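Local atomic coordinates of putative NADPH:quinone oxidoreductase (Ralstonia eutropha, PDB entry 3IUP), a protein that binds NADPH and probably uses it to reduce quinones, as a putative oxidoreductase with a GroES-like domain of the alcohol dehydrogenase kind. Residues A[10-13]-A[17-20]; A[187-192]-A[197-202]. All coordinates share one frame; numbering follows the deposited sequence. Where two conformers were deposited one is given.

Contact 1: residues A[10-13]-A[17-20]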
loop_
_atom_site.group_PDB
_atom_site.type_symbol
_atom_site.label_atom_id
_atom_site.label_comp_id
_atom_site.label_asym_id
_atom_site.label_seq_id
_atom_site.Cartn_x
_atom_site.Cartn_y
_atom_site.Cartn_z
ATOM N N SER A 10 -14.738 -28.942 -8.179
ATOM C CA SER A 10 -13.669 -28.406 -9.014
ATOM C C SER A 10 -12.342 -29.052 -8.580
ATOM O O SER A 10 -11.881 -28.854 -7.480
ATOM C CB SER A 10 -13.572 -26.900 -8.852
ATOM O OG SER A 10 -12.473 -26.380 -9.598
ATOM N N ARG A 11 -11.713 -29.789 -9.481
ATOM C CA ARG A 11 -10.482 -30.497 -9.147
ATOM C C ARG A 11 -9.340 -30.071 -10.063
ATOM O O ARG A 11 -9.386 -30.283 -11.274
ATOM C CB ARG A 11 -10.726 -32.000 -9.254
ATOM C CG ARG A 11 -9.717 -32.813 -8.509
ATOM C CD ARG A 11 -10.166 -34.232 -8.199
ATOM N NE ARG A 11 -8.974 -34.898 -7.743
ATOM C CZ ARG A 11 -8.278 -35.764 -8.471
ATOM N NH1 ARG A 11 -8.737 -36.190 -9.656
ATOM N NH2 ARG A 11 -7.161 -36.245 -7.979
ATOM N N ILE A 12 -8.315 -29.455 -9.484
ATOM C CA ILE A 12 -7.068 -29.212 -10.262
ATOM C C ILE A 12 -6.071 -30.282 -9.862
ATOM O O ILE A 12 -5.681 -30.395 -8.689
ATOM C CB ILE A 12 -6.490 -27.802 -10.088
ATOM C CG1 ILE A 12 -7.501 -26.796 -10.623
ATOM C CG2 ILE A 12 -5.088 -27.712 -10.834
ATOM C CD1 ILE A 12 -7.127 -25.435 -10.424
ATOM N N LYS A 13 -5.644 -31.043 -10.851
ATOM C CA LYS A 13 -4.807 -32.202 -10.644
ATOM C C LYS A 13 -3.341 -31.859 -10.874
ATOM O O LYS A 13 -2.991 -30.875 -11.553
ATOM C CB LYS A 13 -5.250 -33.308 -11.574
ATOM C CG LYS A 13 -6.714 -33.553 -11.512
ATOM C CD LYS A 13 -7.196 -34.522 -12.519
ATOM C CE LYS A 13 -8.711 -34.522 -12.554
ATOM N NZ LYS A 13 -9.205 -35.571 -13.464
ATOM N N GLU A 17 -4.383 -30.562 -15.185
ATOM C CA GLU A 17 -5.743 -30.563 -15.686
ATOM C C GLU A 17 -6.721 -30.087 -14.607
ATOM O O GLU A 17 -6.672 -30.540 -13.500
ATOM C CB GLU A 17 -6.134 -31.953 -16.133
ATOM C CG GLU A 17 -7.615 -32.130 -16.499
ATOM C CD GLU A 17 -7.998 -33.563 -16.897
ATOM O OE1 GLU A 17 -7.670 -33.947 -18.037
ATOM O OE2 GLU A 17 -8.668 -34.301 -16.107
ATOM N N LEU A 18 -7.613 -29.184 -14.990
ATOM C CA LEU A 18 -8.829 -28.859 -14.247
ATOM C C LEU A 18 -9.936 -29.794 -14.719
ATOM O O LEU A 18 -10.137 -29.933 -15.894
ATOM C CB LEU A 18 -9.239 -27.400 -14.506
ATOM C CG LEU A 18 -10.632 -27.013 -13.987
ATOM C CD1 LEU A 18 -10.679 -27.010 -12.463
ATOM C CD2 LEU A 18 -11.138 -25.673 -14.522
ATOM N N GLU A 19 -10.601 -30.488 -13.795
ATOM C CA GLU A 19 -11.852 -31.199 -14.040
ATOM C C GLU A 19 -12.990 -30.638 -13.159
ATOM O O GLU A 19 -12.888 -30.588 -11.913
ATOM C CB GLU A 19 -11.712 -32.711 -13.808
ATOM C CG GLU A 19 -13.014 -33.480 -14.071
ATOM C CD GLU A 19 -12.968 -34.984 -13.771
ATOM O OE1 GLU A 19 -11.892 -35.526 -13.444
ATOM O OE2 GLU A 19 -14.011 -35.653 -13.862
ATOM N N LEU A 20 -14.080 -30.260 -13.820
ATOM C CA LEU A 20 -15.300 -29.795 -13.207
ATOM C C LEU A 20 -16.330 -30.849 -13.405
ATOM O O LEU A 20 -16.500 -31.363 -14.519
ATOM C CB LEU A 20 -15.819 -28.494 -13.872
ATOM C CG LEU A 20 -14.889 -27.316 -13.754
ATOM C CD1 LEU A 20 -15.428 -26.082 -14.510
ATOM C CD2 LEU A 20 -14.697 -26.961 -12.297
#

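Contact 2: residues A[187-192]-A[197-202]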
loop_
_atom_site.group_PDB
_atom_site.type_symbol
_atom_site.label_atom_id
_atom_site.label_comp_id
_atom_site.label_asym_id
_atom_site.label_seq_id
_atom_site.Cartn_x
_atom_site.Cartn_y
_atom_site.Cartn_z
HETATM N N MSE A 187 -25.197 -1.211 -5.075
HETATM C CA MSE A 187 -25.601 -1.217 -3.684
HETATM C C MSE A 187 -24.918 -0.124 -2.945
HETATM O O MSE A 187 -25.547 0.547 -2.157
HETATM C CB MSE A 187 -25.295 -2.565 -2.977
HETATM C CG MSE A 187 -25.921 -3.695 -3.579
HETATM SE SE MSE A 187 -25.280 -5.253 -2.581
HETATM C CE MSE A 187 -26.270 -6.545 -3.656
ATOM N N LEU A 188 -23.611 0.040 -3.163
ATOM C CA LEU A 188 -22.868 1.060 -2.441
ATOM C C LEU A 188 -23.422 2.448 -2.715
ATOM O O LEU A 188 -23.605 3.269 -1.819
ATOM C CB LEU A 188 -21.381 0.968 -2.777
ATOM C CG LEU A 188 -20.576 2.094 -2.119
ATOM C CD1 LEU A 188 -20.566 1.925 -0.554
ATOM C CD2 LEU A 188 -19.144 2.075 -2.738
ATOM N N ASN A 189 -23.754 2.700 -3.972
ATOM C CA ASN A 189 -24.339 3.984 -4.318
ATOM C C ASN A 189 -25.674 4.193 -3.583
ATOM O O ASN A 189 -25.929 5.260 -3.074
ATOM C CB ASN A 189 -24.532 4.089 -5.814
ATOM C CG ASN A 189 -25.141 5.407 -6.211
ATOM O OD1 ASN A 189 -24.549 6.459 -5.979
ATOM N ND2 ASN A 189 -26.315 5.352 -6.831
ATOM N N GLN A 190 -26.515 3.163 -3.480
ATOM C CA GLN A 190 -27.762 3.304 -2.714
ATOM C C GLN A 190 -27.540 3.570 -1.202
ATOM O O GLN A 190 -28.269 4.338 -0.578
ATOM C CB GLN A 190 -28.695 2.106 -2.925
ATOM C CG GLN A 190 -29.259 1.952 -4.383
ATOM C CD GLN A 190 -29.876 3.252 -4.889
ATOM O OE1 GLN A 190 -30.671 3.858 -4.185
ATOM N NE2 GLN A 190 -29.458 3.718 -6.057
ATOM N N ILE A 191 -26.558 2.889 -0.627
ATOM C CA ILE A 191 -26.194 3.117 0.780
ATOM C C ILE A 191 -25.811 4.572 0.975
ATOM O O ILE A 191 -26.274 5.246 1.882
ATOM C CB ILE A 191 -25.003 2.201 1.213
ATOM C CG1 ILE A 191 -25.419 0.756 1.304
ATOM C CG2 ILE A 191 -24.407 2.655 2.544
ATOM C CD1 ILE A 191 -24.199 -0.186 1.312
ATOM N N CYS A 192 -24.919 5.064 0.125
ATOM C CA CYS A 192 -24.435 6.407 0.279
ATOM C C CYS A 192 -25.521 7.467 0.051
ATOM O O CYS A 192 -25.543 8.490 0.739
ATOM C CB CYS A 192 -23.243 6.628 -0.640
ATOM S SG CYS A 192 -21.765 5.664 -0.180
ATOM N N ILE A 197 -23.679 9.937 2.444
ATOM C CA ILE A 197 -22.214 9.840 2.293
ATOM C C ILE A 197 -21.829 10.262 0.889
ATOM O O ILE A 197 -22.398 9.758 -0.106
ATOM C CB ILE A 197 -21.765 8.366 2.532
ATOM C CG1 ILE A 197 -22.158 7.936 3.946
ATOM C CG2 ILE A 197 -20.241 8.214 2.329
ATOM C CD1 ILE A 197 -22.167 6.442 4.180
ATOM N N LYS A 198 -20.831 11.130 0.796
ATOM C CA LYS A 198 -20.320 11.549 -0.482
ATOM C C LYS A 198 -19.482 10.437 -1.106
ATOM O O LYS A 198 -18.681 9.761 -0.432
ATOM C CB LYS A 198 -19.496 12.843 -0.326
ATOM C CG LYS A 198 -20.301 13.965 0.340
ATOM C CD LYS A 198 -19.490 15.277 0.399
ATOM N N LEU A 199 -19.700 10.235 -2.386
ATOM C CA LEU A 199 -19.189 9.049 -3.055
ATOM C C LEU A 199 -18.785 9.441 -4.463
ATOM O O LEU A 199 -19.543 10.132 -5.170
ATOM C CB LEU A 199 -20.274 8.002 -3.068
ATOM C CG LEU A 199 -20.033 6.815 -4.009
ATOM C CD1 LEU A 199 -18.764 5.966 -3.549
ATOM C CD2 LEU A 199 -21.261 5.928 -4.118
ATOM N N VAL A 200 -17.615 9.004 -4.901
ATOM C CA VAL A 200 -17.240 9.136 -6.283
ATOM C C VAL A 200 -17.246 7.773 -6.903
ATOM O O VAL A 200 -16.489 6.877 -6.488
ATOM C CB VAL A 200 -15.878 9.805 -6.466
ATOM C CG1 VAL A 200 -15.449 9.841 -7.982
ATOM C CG2 VAL A 200 -15.826 11.210 -5.755
ATOM N N ASN A 201 -18.090 7.596 -7.918
ATOM C CA ASN A 201 -18.181 6.335 -8.655
ATOM C C ASN A 201 -17.329 6.421 -9.900
ATOM O O ASN A 201 -17.400 7.417 -10.610
ATOM C CB ASN A 201 -19.633 6.082 -9.100
ATOM C CG ASN A 201 -20.577 5.910 -7.952
ATOM O OD1 ASN A 201 -20.646 4.827 -7.395
ATOM N ND2 ASN A 201 -21.326 6.969 -7.573
ATOM N N ILE A 202 -16.513 5.411 -10.126
ATOM C CA ILE A 202 -15.694 5.305 -11.334
ATOM C C ILE A 202 -16.105 4.093 -12.120
ATOM O O ILE A 202 -16.205 2.998 -11.582
ATOM C CB ILE A 202 -14.193 5.264 -11.015
ATOM C CG1 ILE A 202 -13.778 6.562 -10.335
ATOM C CG2 ILE A 202 -13.389 5.045 -12.299
ATOM C CD1 ILE A 202 -12.326 6.599 -9.763
#

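Contact 1: residues A[10-13]-A[17-20]
K13 reaches across to the 17-20 strand, where its NZ makes salt bridges to both E19 OE1, at 2.7 Å, and E17 OE2, at 3.0 Å, forming a three-residue network. The two oxygens subtend about 100° at the nitrogen, so the acids are not on opposite sides of it, and each is met nearly along its own C-O direction. The lysine runs alongside E17, both chains extended and pointing the same way, but passes E19 at a slant. Its first torsion, chi1 -50°, sets CG beside the backbone N, and CG then skirts the E17 carbonyl oxygen while the straight remainder carries NZ over to the acids.

These residues belong to the beta hairpin of strands 4-12 and 17-26, within a five-stranded antiparallel sheet; the segment directions differ by 166°. R11 and E19 form a hydrogen-bonded pair, exchanging two N-H...O bonds, and K13 N donates to E17 O near the turn.

On the sheet face carrying S10, I12, L18 and L20, the leucine methyls do the touching. CD1 of L18 meets CG1 of I12 at 3.7 Å, and CD2 of L20 lies 3.6 Å from CB of S10. The buried S10 OG is hydrogen-bonded to L52 O and R87 NH2.

Contact 2: residues A[187-192]-A[197-202]
The return from helix to strand in a beta-alpha-beta unit of the six-stranded parallel sheet brings C192, on helix 183-195, against I197 and L199. The connection is fastened by a backbone bond: I197 N donates to C192 O at 2.9 Å. C192 also faces the strand with its side chain. Its SG, beside the backbone N at chi1 -67°, lies 3.8 Å from CB of I197.

The axes of segments 187-192 and 199-202 run at 162° to each other and come within 9.7 Å, as expected where a helix of a Rossmann-like layer lies on its sheet and leads back to the next parallel strand. L199 bridges that separation with both methyls: CD2 comes to 3.6 Å from CA of N189, and CD1 meets CD2 of L188 at 4.0 Å. L175 and H177 on the preceding strand, 175-177, adjoin this apolar layer.

Farther along, the side chains of N189 and N201 cross at about a right angle, their amide planes 76° apart. OD1 of N189 is 3.6 Å from ND2 of N201. That ND2 is hydrogen-bonded to H219 O, next to strand 220-222.

How the contacts relate
Contacts 1 and 2 lie on opposite sides of the chain's centre, their own centres 39 Å apart and their nearest atoms about 25 Å apart, so neither touches the other. Contact 1 closes before contact 2 opens along the chain. The first ties adjacent antiparallel strands of a hairpin; the second sets a helix against a strand of the parallel sheet. Contact 2 is closer to the chain's centre, at 16 Å against 23 Å. The side chain of L188 in contact 2 is about 9 Å from the bound NADPH, which places this layer near the cofactor without direct contact by that residue.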